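Long-range contacts in dehydroquinate synthase (Thermus thermophilus, PDB 1UJN), which probably catalyses the conversion of 3-deoxy-D-arabino-heptulosonate 7-phosphate to 3-dehydroquinate with release of phosphate, using NAD(+) and one divalent zinc or cobalt ion per subunit: residues L229-G234 and M249-G254; E238-H243 and P285-A290; L255-L260 and A335-E340. All blocks are in the same frame, centred on the assembly; numbering follows the deposited sequence.

Contact 1. Residues L229-G234 and M249-G254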
ATOM      1  N   LEU A 229      -7.877  11.222 -22.286  1.00 30.85           N
ATOM      2  CA  LEU A 229      -8.658  11.756 -23.398  1.00 30.56           C
ATOM      3  C   LEU A 229     -10.127  11.363 -23.227  1.00 31.35           C
ATOM      4  O   LEU A 229     -10.442  10.184 -23.069  1.00 31.03           O
ATOM      5  CB  LEU A 229      -8.128  11.199 -24.723  1.00 30.75           C
ATOM      6  CG  LEU A 229      -8.876  11.552 -26.015  1.00 29.95           C
ATOM      7  CD1 LEU A 229      -8.817  13.060 -26.273  1.00 29.53           C
ATOM      8  CD2 LEU A 229      -8.257  10.785 -27.172  1.00 29.56           C
ATOM      9  N   GLY A 230     -11.011  12.358 -23.250  1.00 32.47           N
ATOM     10  CA  GLY A 230     -12.438  12.106 -23.104  1.00 33.22           C
ATOM     11  C   GLY A 230     -12.906  11.830 -21.684  1.00 35.25           C
ATOM     12  O   GLY A 230     -14.099  11.620 -21.452  1.00 34.63           O
ATOM     13  N   HIS A 231     -11.982  11.847 -20.729  1.00 34.44           N
ATOM     14  CA  HIS A 231     -12.326  11.566 -19.338  1.00 35.48           C
ATOM     15  C   HIS A 231     -12.797  12.753 -18.498  1.00 33.84           C
ATOM     16  O   HIS A 231     -13.431  12.558 -17.462  1.00 33.31           O
ATOM     17  CB  HIS A 231     -11.148  10.889 -18.633  1.00 37.36           C
ATOM     18  CG  HIS A 231     -10.972   9.446 -18.999  1.00 39.84           C
ATOM     19  ND1 HIS A 231     -10.723   9.027 -20.290  1.00 40.43           N
ATOM     20  CD2 HIS A 231     -11.002   8.325 -18.239  1.00 40.42           C
ATOM     21  CE1 HIS A 231     -10.604   7.710 -20.308  1.00 41.10           C
ATOM     22  NE2 HIS A 231     -10.768   7.260 -19.077  1.00 41.62           N
ATOM     23  N   THR A 232     -12.494  13.975 -18.926  1.00 33.12           N
ATOM     24  CA  THR A 232     -12.919  15.150 -18.168  1.00 31.75           C
ATOM     25  C   THR A 232     -14.442  15.263 -18.216  1.00 31.50           C
ATOM     26  O   THR A 232     -15.098  15.404 -17.182  1.00 32.16           O
ATOM     27  CB  THR A 232     -12.285  16.446 -18.724  1.00 34.26           C
ATOM     28  OG1 THR A 232     -10.856  16.333 -18.688  1.00 35.39           O
ATOM     29  CG2 THR A 232     -12.704  17.644 -17.881  1.00 33.50           C
ATOM     30  N   LEU A 233     -15.006  15.201 -19.419  1.00 29.39           N
ATOM     31  CA  LEU A 233     -16.453  15.270 -19.550  1.00 29.46           C
ATOM     32  C   LEU A 233     -17.041  13.928 -19.126  1.00 28.19           C
ATOM     33  O   LEU A 233     -18.100  13.874 -18.496  1.00 27.40           O
ATOM     34  CB  LEU A 233     -16.861  15.583 -20.995  1.00 28.26           C
ATOM     35  CG  LEU A 233     -18.381  15.615 -21.205  1.00 29.88           C
ATOM     36  CD1 LEU A 233     -19.002  16.664 -20.292  1.00 30.44           C
ATOM     37  CD2 LEU A 233     -18.705  15.911 -22.657  1.00 29.46           C
ATOM     38  N   GLY A 234     -16.345  12.846 -19.467  1.00 27.83           N
ATOM     39  CA  GLY A 234     -16.817  11.519 -19.113  1.00 27.89           C
ATOM     40  C   GLY A 234     -17.069  11.393 -17.624  1.00 29.65           C
ATOM     41  O   GLY A 234     -18.117  10.915 -17.191  1.00 29.50           O
ATOM     42  N   MET A 249     -19.178   3.965 -21.749  1.00 25.80           N
ATOM     43  CA  MET A 249     -20.147   4.771 -22.471  1.00 25.09           C
ATOM     44  C   MET A 249     -19.832   6.241 -22.242  1.00 23.90           C
ATOM     45  O   MET A 249     -19.891   7.050 -23.170  1.00 21.13           O
ATOM     46  CB  MET A 249     -21.563   4.441 -21.998  1.00 27.55           C
ATOM     47  CG  MET A 249     -21.957   2.986 -22.220  1.00 27.66           C
ATOM     48  SD  MET A 249     -21.834   2.483 -23.953  1.00 32.15           S
ATOM     49  CE  MET A 249     -22.618   0.844 -23.907  1.00 32.65           C
ATOM     50  N   ALA A 250     -19.481   6.577 -21.005  1.00 21.41           N
ATOM     51  CA  ALA A 250     -19.145   7.948 -20.652  1.00 23.13           C
ATOM     52  C   ALA A 250     -17.924   8.402 -21.447  1.00 24.15           C
ATOM     53  O   ALA A 250     -17.861   9.541 -21.911  1.00 23.47           O
ATOM     54  CB  ALA A 250     -18.865   8.049 -19.162  1.00 20.38           C
ATOM     55  N   VAL A 251     -16.953   7.507 -21.595  1.00 24.98           N
ATOM     56  CA  VAL A 251     -15.752   7.831 -22.351  1.00 25.56           C
ATOM     57  C   VAL A 251     -16.110   8.128 -23.802  1.00 24.35           C
ATOM     58  O   VAL A 251     -15.601   9.087 -24.385  1.00 24.94           O
ATOM     59  CB  VAL A 251     -14.735   6.675 -22.312  1.00 28.61           C
ATOM     60  CG1 VAL A 251     -13.589   6.956 -23.288  1.00 29.95           C
ATOM     61  CG2 VAL A 251     -14.189   6.519 -20.895  1.00 27.84           C
ATOM     62  N   ALA A 252     -16.986   7.313 -24.383  1.00 23.10           N
ATOM     63  CA  ALA A 252     -17.397   7.512 -25.769  1.00 23.24           C
ATOM     64  C   ALA A 252     -17.982   8.912 -25.946  1.00 21.97           C
ATOM     65  O   ALA A 252     -17.669   9.609 -26.920  1.00 20.68           O
ATOM     66  CB  ALA A 252     -18.420   6.459 -26.172  1.00 21.32           C
ATOM     67  N   TYR A 253     -18.833   9.313 -25.003  1.00 21.08           N
ATOM     68  CA  TYR A 253     -19.451  10.638 -25.040  1.00 19.95           C
ATOM     69  C   TYR A 253     -18.372  11.714 -24.903  1.00 20.27           C
ATOM     70  O   TYR A 253     -18.430  12.749 -25.563  1.00 21.42           O
ATOM     71  CB  TYR A 253     -20.469  10.791 -23.901  1.00 21.06           C
ATOM     72  CG  TYR A 253     -21.818  10.161 -24.176  1.00 22.53           C
ATOM     73  CD1 TYR A 253     -22.382   9.247 -23.281  1.00 23.52           C
ATOM     74  CD2 TYR A 253     -22.550  10.510 -25.307  1.00 24.60           C
ATOM     75  CE1 TYR A 253     -23.648   8.705 -23.509  1.00 23.49           C
ATOM     76  CE2 TYR A 253     -23.814   9.975 -25.544  1.00 25.42           C
ATOM     77  CZ  TYR A 253     -24.357   9.076 -24.640  1.00 25.08           C
ATOM     78  OH  TYR A 253     -25.620   8.574 -24.863  1.00 27.27           O
ATOM     79  N   GLY A 254     -17.388  11.454 -24.044  1.00 19.73           N
ATOM     80  CA  GLY A 254     -16.302  12.398 -23.833  1.00 19.70           C
ATOM     81  C   GLY A 254     -15.425  12.530 -25.067  1.00 22.01           C
ATOM     82  O   GLY A 254     -14.868  13.597 -25.333  1.00 22.02           O
TER

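Contact 2. Residues E238-H243 and P285-A290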
ATOM      1  N   GLU A 238     -20.623  10.649 -15.616  1.00 29.35           N
ATOM      2  CA  GLU A 238     -20.777   9.528 -14.703  1.00 29.40           C
ATOM      3  C   GLU A 238     -21.277  10.027 -13.355  1.00 30.50           C
ATOM      4  O   GLU A 238     -22.126   9.397 -12.727  1.00 30.55           O
ATOM      5  CB  GLU A 238     -19.446   8.799 -14.531  1.00 30.95           C
ATOM      6  CG  GLU A 238     -19.111   7.854 -15.670  1.00 33.14           C
ATOM      7  CD  GLU A 238     -17.793   7.136 -15.458  1.00 37.27           C
ATOM      8  OE1 GLU A 238     -16.731   7.765 -15.646  1.00 38.58           O
ATOM      9  OE2 GLU A 238     -17.818   5.942 -15.091  1.00 40.11           O
ATOM     10  N   ALA A 239     -20.759  11.172 -12.922  1.00 30.07           N
ATOM     11  CA  ALA A 239     -21.156  11.749 -11.643  1.00 31.91           C
ATOM     12  C   ALA A 239     -22.600  12.241 -11.663  1.00 31.51           C
ATOM     13  O   ALA A 239     -23.362  12.004 -10.721  1.00 29.77           O
ATOM     14  CB  ALA A 239     -20.216  12.895 -11.274  1.00 32.89           C
ATOM     15  N   GLN A 240     -22.979  12.923 -12.738  1.00 31.18           N
ATOM     16  CA  GLN A 240     -24.336  13.444 -12.848  1.00 31.29           C
ATOM     17  C   GLN A 240     -25.389  12.343 -12.923  1.00 31.34           C
ATOM     18  O   GLN A 240     -26.512  12.518 -12.441  1.00 32.01           O
ATOM     19  CB  GLN A 240     -24.472  14.338 -14.073  1.00 32.92           C
ATOM     20  CG  GLN A 240     -25.830  15.017 -14.152  1.00 38.75           C
ATOM     21  CD  GLN A 240     -26.280  15.261 -15.570  1.00 41.43           C
ATOM     22  OE1 GLN A 240     -25.579  14.911 -16.521  1.00 44.17           O
ATOM     23  NE2 GLN A 240     -27.452  15.873 -15.726  1.00 43.27           N
ATOM     24  N   THR A 241     -25.037  11.216 -13.529  1.00 29.17           N
ATOM     25  CA  THR A 241     -25.972  10.099 -13.656  1.00 28.79           C
ATOM     26  C   THR A 241     -25.933   9.196 -12.427  1.00 31.24           C
ATOM     27  O   THR A 241     -26.530   8.117 -12.420  1.00 29.54           O
ATOM     28  CB  THR A 241     -25.650   9.237 -14.893  1.00 27.47           C
ATOM     29  OG1 THR A 241     -24.344   8.656 -14.750  1.00 26.70           O
ATOM     30  CG2 THR A 241     -25.687  10.081 -16.151  1.00 25.04           C
ATOM     31  N   ARG A 242     -25.236   9.642 -11.386  1.00 31.91           N
ATOM     32  CA  ARG A 242     -25.118   8.856 -10.166  1.00 36.12           C
ATOM     33  C   ARG A 242     -24.453   7.528 -10.481  1.00 37.30           C
ATOM     34  O   ARG A 242     -24.711   6.515  -9.827  1.00 38.38           O
ATOM     35  CB  ARG A 242     -26.494   8.621  -9.545  1.00 38.61           C
ATOM     36  CG  ARG A 242     -26.909   9.686  -8.551  1.00 44.25           C
ATOM     37  CD  ARG A 242     -26.819  11.085  -9.133  1.00 45.81           C
ATOM     38  NE  ARG A 242     -26.815  12.096  -8.080  1.00 50.54           N
ATOM     39  CZ  ARG A 242     -25.922  12.146  -7.095  1.00 52.83           C
ATOM     40  NH1 ARG A 242     -24.951  11.242  -7.023  1.00 54.18           N
ATOM     41  NH2 ARG A 242     -25.997  13.100  -6.174  1.00 53.47           N
ATOM     42  N   HIS A 243     -23.611   7.548 -11.509  1.00 37.07           N
ATOM     43  CA  HIS A 243     -22.860   6.382 -11.943  1.00 36.71           C
ATOM     44  C   HIS A 243     -23.678   5.300 -12.629  1.00 35.77           C
ATOM     45  O   HIS A 243     -23.232   4.159 -12.757  1.00 35.58           O
ATOM     46  CB  HIS A 243     -22.083   5.826 -10.751  1.00 38.81           C
ATOM     47  CG  HIS A 243     -21.172   6.836 -10.129  1.00 41.27           C
ATOM     48  ND1 HIS A 243     -21.464   7.466  -8.940  1.00 44.00           N
ATOM     49  CD2 HIS A 243     -19.928   7.246 -10.475  1.00 41.28           C
ATOM     50  CE1 HIS A 243     -20.439   8.216  -8.576  1.00 44.59           C
ATOM     51  NE2 HIS A 243     -19.493   8.099  -9.491  1.00 44.39           N
ATOM     52  N   PRO A 285     -29.146   6.798 -23.629  1.00 33.90           N
ATOM     53  CA  PRO A 285     -29.482   8.222 -23.714  1.00 33.11           C
ATOM     54  C   PRO A 285     -29.183   8.951 -22.410  1.00 30.84           C
ATOM     55  O   PRO A 285     -29.344   8.394 -21.327  1.00 31.17           O
ATOM     56  CB  PRO A 285     -30.970   8.200 -24.047  1.00 35.06           C
ATOM     57  CG  PRO A 285     -31.080   6.977 -24.913  1.00 36.54           C
ATOM     58  CD  PRO A 285     -30.257   5.969 -24.133  1.00 36.18           C
ATOM     59  N   LEU A 286     -28.755  10.204 -22.528  1.00 30.03           N
ATOM     60  CA  LEU A 286     -28.409  11.018 -21.370  1.00 28.76           C
ATOM     61  C   LEU A 286     -29.545  11.910 -20.892  1.00 30.22           C
ATOM     62  O   LEU A 286     -30.456  12.237 -21.652  1.00 31.40           O
ATOM     63  CB  LEU A 286     -27.205  11.905 -21.702  1.00 26.79           C
ATOM     64  CG  LEU A 286     -25.913  11.204 -22.120  1.00 27.50           C
ATOM     65  CD1 LEU A 286     -24.876  12.250 -22.539  1.00 26.26           C
ATOM     66  CD2 LEU A 286     -25.402  10.359 -20.958  1.00 25.31           C
ATOM     67  N   PRO A 287     -29.500  12.318 -19.613  1.00 31.08           N
ATOM     68  CA  PRO A 287     -30.524  13.188 -19.029  1.00 32.27           C
ATOM     69  C   PRO A 287     -30.206  14.623 -19.440  1.00 35.33           C
ATOM     70  O   PRO A 287     -29.058  14.939 -19.749  1.00 34.84           O
ATOM     71  CB  PRO A 287     -30.338  12.970 -17.538  1.00 32.56           C
ATOM     72  CG  PRO A 287     -28.850  12.815 -17.428  1.00 30.34           C
ATOM     73  CD  PRO A 287     -28.530  11.892 -18.587  1.00 31.32           C
ATOM     74  N   PRO A 288     -31.212  15.508 -19.455  1.00 37.11           N
ATOM     75  CA  PRO A 288     -30.908  16.886 -19.847  1.00 39.64           C
ATOM     76  C   PRO A 288     -29.763  17.460 -19.024  1.00 40.97           C
ATOM     77  O   PRO A 288     -29.653  17.205 -17.823  1.00 40.12           O
ATOM     78  CB  PRO A 288     -32.236  17.615 -19.629  1.00 40.27           C
ATOM     79  CG  PRO A 288     -32.943  16.770 -18.596  1.00 40.07           C
ATOM     80  CD  PRO A 288     -32.617  15.370 -19.037  1.00 37.39           C
ATOM     81  N   LEU A 289     -28.902  18.225 -19.681  1.00 42.57           N
ATOM     82  CA  LEU A 289     -27.756  18.819 -19.016  1.00 45.10           C
ATOM     83  C   LEU A 289     -27.432  20.198 -19.583  1.00 46.45           C
ATOM     84  O   LEU A 289     -27.471  20.411 -20.793  1.00 46.66           O
ATOM     85  CB  LEU A 289     -26.550  17.883 -19.151  1.00 46.39           C
ATOM     86  CG  LEU A 289     -26.581  16.952 -20.370  1.00 48.29           C
ATOM     87  CD1 LEU A 289     -26.490  17.769 -21.655  1.00 48.41           C
ATOM     88  CD2 LEU A 289     -25.436  15.954 -20.286  1.00 49.26           C
ATOM     89  N   ALA A 290     -27.132  21.137 -18.695  1.00 47.74           N
ATOM     90  CA  ALA A 290     -26.798  22.494 -19.103  1.00 49.13           C
ATOM     91  C   ALA A 290     -25.331  22.746 -18.798  1.00 50.34           C
ATOM     92  O   ALA A 290     -24.774  22.160 -17.870  1.00 50.65           O
ATOM     93  CB  ALA A 290     -27.669  23.493 -18.356  1.00 48.62           C
TER

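Contact 3. Residues L255-L260 and A335-E340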
ATOM      1  N   LEU A 255     -15.307  11.445 -25.827  1.00 21.12           N
ATOM      2  CA  LEU A 255     -14.502  11.456 -27.048  1.00 22.05           C
ATOM      3  C   LEU A 255     -15.125  12.365 -28.098  1.00 22.81           C
ATOM      4  O   LEU A 255     -14.415  13.037 -28.854  1.00 22.97           O
ATOM      5  CB  LEU A 255     -14.361  10.040 -27.605  1.00 22.92           C
ATOM      6  CG  LEU A 255     -13.522   9.100 -26.736  1.00 23.63           C
ATOM      7  CD1 LEU A 255     -13.464   7.722 -27.375  1.00 26.55           C
ATOM      8  CD2 LEU A 255     -12.125   9.669 -26.581  1.00 26.61           C
ATOM      9  N   LEU A 256     -16.453  12.380 -28.154  1.00 23.17           N
ATOM     10  CA  LEU A 256     -17.141  13.240 -29.108  1.00 23.84           C
ATOM     11  C   LEU A 256     -16.864  14.696 -28.730  1.00 24.58           C
ATOM     12  O   LEU A 256     -16.596  15.537 -29.593  1.00 22.58           O
ATOM     13  CB  LEU A 256     -18.647  12.976 -29.087  1.00 25.19           C
ATOM     14  CG  LEU A 256     -19.484  13.877 -30.001  1.00 26.48           C
ATOM     15  CD1 LEU A 256     -19.052  13.677 -31.444  1.00 27.43           C
ATOM     16  CD2 LEU A 256     -20.956  13.552 -29.838  1.00 27.08           C
ATOM     17  N   TYR A 257     -16.912  14.987 -27.434  1.00 23.21           N
ATOM     18  CA  TYR A 257     -16.668  16.345 -26.961  1.00 22.72           C
ATOM     19  C   TYR A 257     -15.238  16.759 -27.283  1.00 22.74           C
ATOM     20  O   TYR A 257     -14.997  17.870 -27.760  1.00 23.94           O
ATOM     21  CB  TYR A 257     -16.902  16.433 -25.453  1.00 22.47           C
ATOM     22  CG  TYR A 257     -16.911  17.850 -24.922  1.00 22.95           C
ATOM     23  CD1 TYR A 257     -17.940  18.733 -25.252  1.00 24.87           C
ATOM     24  CD2 TYR A 257     -15.893  18.307 -24.092  1.00 24.15           C
ATOM     25  CE1 TYR A 257     -17.955  20.045 -24.758  1.00 26.95           C
ATOM     26  CE2 TYR A 257     -15.895  19.616 -23.594  1.00 26.10           C
ATOM     27  CZ  TYR A 257     -16.927  20.475 -23.932  1.00 27.31           C
ATOM     28  OH  TYR A 257     -16.929  21.766 -23.447  1.00 29.74           O
ATOM     29  N   ALA A 258     -14.291  15.861 -27.029  1.00 22.38           N
ATOM     30  CA  ALA A 258     -12.880  16.129 -27.301  1.00 22.72           C
ATOM     31  C   ALA A 258     -12.685  16.427 -28.782  1.00 22.63           C
ATOM     32  O   ALA A 258     -11.949  17.350 -29.152  1.00 24.61           O
ATOM     33  CB  ALA A 258     -12.029  14.931 -26.895  1.00 23.33           C
ATOM     34  N   ALA A 259     -13.350  15.643 -29.627  1.00 22.40           N
ATOM     35  CA  ALA A 259     -13.265  15.836 -31.066  1.00 23.58           C
ATOM     36  C   ALA A 259     -13.770  17.228 -31.448  1.00 24.63           C
ATOM     37  O   ALA A 259     -13.203  17.879 -32.326  1.00 25.99           O
ATOM     38  CB  ALA A 259     -14.074  14.763 -31.786  1.00 25.49           C
ATOM     39  N   LEU A 260     -14.834  17.687 -30.790  1.00 24.14           N
ATOM     40  CA  LEU A 260     -15.381  19.009 -31.088  1.00 26.34           C
ATOM     41  C   LEU A 260     -14.431  20.116 -30.626  1.00 26.98           C
ATOM     42  O   LEU A 260     -14.318  21.160 -31.274  1.00 26.86           O
ATOM     43  CB  LEU A 260     -16.765  19.169 -30.446  1.00 24.40           C
ATOM     44  CG  LEU A 260     -17.810  18.260 -31.107  1.00 26.14           C
ATOM     45  CD1 LEU A 260     -19.073  18.204 -30.260  1.00 25.25           C
ATOM     46  CD2 LEU A 260     -18.116  18.774 -32.522  1.00 28.66           C
ATOM     47  N   ALA A 335     -22.557  23.037 -26.668  1.00 32.39           N
ATOM     48  CA  ALA A 335     -23.783  23.271 -27.419  1.00 33.39           C
ATOM     49  C   ALA A 335     -23.786  22.411 -28.680  1.00 32.39           C
ATOM     50  O   ALA A 335     -24.800  21.797 -29.020  1.00 32.48           O
ATOM     51  CB  ALA A 335     -23.902  24.751 -27.785  1.00 36.19           C
ATOM     52  N   ALA A 336     -22.652  22.364 -29.376  1.00 31.56           N
ATOM     53  CA  ALA A 336     -22.551  21.560 -30.592  1.00 29.19           C
ATOM     54  C   ALA A 336     -22.625  20.081 -30.230  1.00 29.25           C
ATOM     55  O   ALA A 336     -23.203  19.277 -30.964  1.00 30.05           O
ATOM     56  CB  ALA A 336     -21.252  21.851 -31.311  1.00 28.34           C
ATOM     57  N   TRP A 337     -22.025  19.734 -29.094  1.00 28.92           N
ATOM     58  CA  TRP A 337     -22.019  18.358 -28.601  1.00 30.05           C
ATOM     59  C   TRP A 337     -23.469  17.913 -28.386  1.00 31.71           C
ATOM     60  O   TRP A 337     -23.867  16.828 -28.813  1.00 31.82           O
ATOM     61  CB  TRP A 337     -21.225  18.305 -27.293  1.00 28.37           C
ATOM     62  CG  TRP A 337     -21.166  16.967 -26.604  1.00 26.87           C
ATOM     63  CD1 TRP A 337     -20.305  15.934 -26.866  1.00 26.11           C
ATOM     64  CD2 TRP A 337     -21.955  16.559 -25.485  1.00 25.99           C
ATOM     65  NE1 TRP A 337     -20.505  14.909 -25.963  1.00 23.94           N
ATOM     66  CE2 TRP A 337     -21.512  15.268 -25.105  1.00 25.62           C
ATOM     67  CE3 TRP A 337     -22.992  17.161 -24.759  1.00 24.99           C
ATOM     68  CZ2 TRP A 337     -22.073  14.572 -24.029  1.00 25.34           C
ATOM     69  CZ3 TRP A 337     -23.549  16.469 -23.689  1.00 27.38           C
ATOM     70  CH2 TRP A 337     -23.087  15.186 -23.334  1.00 26.29           C
ATOM     71  N   ARG A 338     -24.257  18.764 -27.735  1.00 34.10           N
ATOM     72  CA  ARG A 338     -25.664  18.458 -27.482  1.00 38.12           C
ATOM     73  C   ARG A 338     -26.409  18.221 -28.793  1.00 39.67           C
ATOM     74  O   ARG A 338     -27.150  17.249 -28.925  1.00 39.87           O
ATOM     75  CB  ARG A 338     -26.340  19.601 -26.719  1.00 39.06           C
ATOM     76  CG  ARG A 338     -25.979  19.693 -25.246  1.00 41.84           C
ATOM     77  CD  ARG A 338     -26.776  20.805 -24.581  1.00 45.86           C
ATOM     78  NE  ARG A 338     -28.188  20.449 -24.472  1.00 49.02           N
ATOM     79  CZ  ARG A 338     -29.156  21.298 -24.148  1.00 49.96           C
ATOM     80  NH1 ARG A 338     -28.872  22.568 -23.899  1.00 51.24           N
ATOM     81  NH2 ARG A 338     -30.411  20.875 -24.075  1.00 50.41           N
ATOM     82  N   GLU A 339     -26.215  19.111 -29.762  1.00 41.19           N
ATOM     83  CA  GLU A 339     -26.876  18.975 -31.053  1.00 42.17           C
ATOM     84  C   GLU A 339     -26.447  17.691 -31.750  1.00 42.80           C
ATOM     85  O   GLU A 339     -27.269  16.999 -32.353  1.00 43.74           O
ATOM     86  CB  GLU A 339     -26.565  20.180 -31.946  1.00 44.69           C
ATOM     87  CG  GLU A 339     -27.164  21.494 -31.457  1.00 47.57           C
ATOM     88  CD  GLU A 339     -28.682  21.443 -31.338  1.00 50.12           C
ATOM     89  OE1 GLU A 339     -29.350  21.067 -32.326  1.00 51.00           O
ATOM     90  OE2 GLU A 339     -29.207  21.787 -30.256  1.00 51.07           O
ATOM     91  N   GLU A 340     -25.160  17.374 -31.670  1.00 42.10           N
ATOM     92  CA  GLU A 340     -24.634  16.159 -32.284  1.00 42.31           C
ATOM     93  C   GLU A 340     -25.339  14.928 -31.719  1.00 41.82           C
ATOM     94  O   GLU A 340     -25.623  13.979 -32.448  1.00 41.82           O
ATOM     95  CB  GLU A 340     -23.126  16.048 -32.033  1.00 44.42           C
ATOM     96  CG  GLU A 340     -22.273  16.909 -32.950  1.00 45.65           C
ATOM     97  CD  GLU A 340     -21.879  16.190 -34.224  1.00 47.38           C
ATOM     98  OE1 GLU A 340     -22.535  15.185 -34.569  1.00 48.59           O
ATOM     99  OE2 GLU A 340     -20.916  16.635 -34.887  1.00 49.12           O
TER

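Contact 1. Residues L229-G234 and M249-G254
Gly-230 and Gly-254 bring two backbones almost into touch, with their CA atoms 3.9 Å apart; a turn later in the first helix and a turn earlier in the second, Gly-234 faces Ala-250 at a CA separation of 4.5 Å. This is glycine-mediated close packing of two helices, the start of helix 231-240 against the first half of helix 247-264, in the largely helical C-terminal part of dehydroquinate synthase. No conventional hydrogen bond crosses the interface. Instead Gly-254 turns its bare CA onto the carbonyl oxygen of Gly-230 at 3.3 Å, in a nearly straight CA-H...O contact (168° at the hydrogen). The same oxygen accepts the first-turn helical bond from Gly-234 N, so it serves its own helix and its neighbour together. Gly-230, at the N-cap, has positive phi (77°).

Small and branched side chains fill the flanks. Ala-250 CB rests against Gly-234 O at 3.6 Å, while Leu-233 CB lies near Gly-254 CA. In Val-251 a chi1 of 171° puts CG2 opposite the carbonyl carbon and beside the backbone N, and so over one face of the His-231 imidazole near CE1 and NE2, in a CH-pi contact 4.1 Å from the ring centroid. His-231 is a predicted zinc ligand, as are Glu-173 and His-247, whose side chains lie about 4 Å from its own at their nearest atoms. Val-251, which also touches Glu-173, borders the predicted metal site. At the ring edge, His-231 ND1 donates to Leu-229 O at 3.0 Å, which fixes the rotation of the imidazole; the acceptor lies in the ring plane, the donor well above the carbonyl plane.

Contact 2. Residues E238-H243 and P285-A290
A small surface contact, in which Gln-240 and Thr-241 meet the proline-rich loop through Pro-287, Pro-288 and Leu-289, joins the C-terminal end of helix 231-240 to the link between helices 271-281 and 291-294. Gln-240 carries most of it. Its CG stands anti to the backbone N (chi1 -174°), which sends the chain out toward the loop, and a bend at chi2 sets the amide beside the Pro-287 ring, with NE2 3.8 Å from CG of that proline. NE2 also gives a weak, bent hydrogen bond to Pro-288 O (3.3 Å, 142°), while OE1 lies 3.9 Å from Leu-289 CD2. Beside it, Thr-241 meets Pro-287 CD through its methyl CG2 at 4.2 Å.

Thr-241 follows directly on the helix, which closes in a Schellman motif: His-243 N bonds Glu-238 O, Arg-242 N bonds Ala-239 O, and Arg-242 is the C-prime residue with positive phi. At the start of this turn, Glu-238 OE1 is hydrogen-bonded to His-247 ND1, a second-shell contact that would help orient this predicted zinc ligand. On the loop side, Leu-286 and Leu-289 reach inward to Trp-337 of helix 327-342, and Leu-286 also touches Tyr-253 of helix 247-264.

Contact 3. Residues L255-L260 and A335-E340
Tyr-257 and Trp-337 form the aromatic part of the contact, at the crossing of helices 247-264 and 327-342; the axes of the two segments pass 9.7 Å apart at 129°. The rings make a T-shaped (edge-to-face) pair: the tyrosine edge points at the face of the indole five-membered ring, with centroids 5.5 Å apart and planes at 89°. With chi1 at 177°, the indole extends opposite its backbone nitrogen, across to the facing helix, where Trp-337 CD1 comes within 3.6 Å of Tyr-257 N.

Two leucines add aliphatic contacts to the indole and its backbone. Leu-256 sets CG 3.8 Å from Trp-337 CD1 and CD2 4.0 Å from Glu-340 CB. Leu-260 CD1 lies at the indole edge, near its plane, 3.4 Å from Trp-337 CA and also against CB.

The polar ends find partners elsewhere: Trp-337 NE1 bonds Tyr-253 O one turn earlier on the facing helix, Tyr-257 OH bonds Leu-330 O, and Glu-340 OE2 forms a salt bridge with Arg-275. Helix 271-281 flanks the contact through Leu-271, which touches Leu-256, Leu-260 and Glu-340, while Leu-233 of helix 231-240 packs on both Tyr-257 and Trp-337.

In the fold
The three contacts share one helical cluster, with centres 11 to 15 Å apart. Helix 231-240 serves contacts 1 and 2, and helix 247-264 serves contacts 1 and 3. Between contacts 1 and 2, Ala-250 CB meets Glu-238 CG at 3.5 Å. Contacts 1 and 3 are stitched by Leu-229 CD1, 3.8 Å from Ala-258 CB, and contacts 2 and 3 also pack where Leu-289 O lies 3.7 Å from Arg-338 NE. Contact 1 holds His-231 of the predicted zinc site; the side chain of Tyr-257 in contact 3 is about 10 Å from that of His-231, and the side chain of Thr-241 in contact 2 about 10 Å from that of His-247.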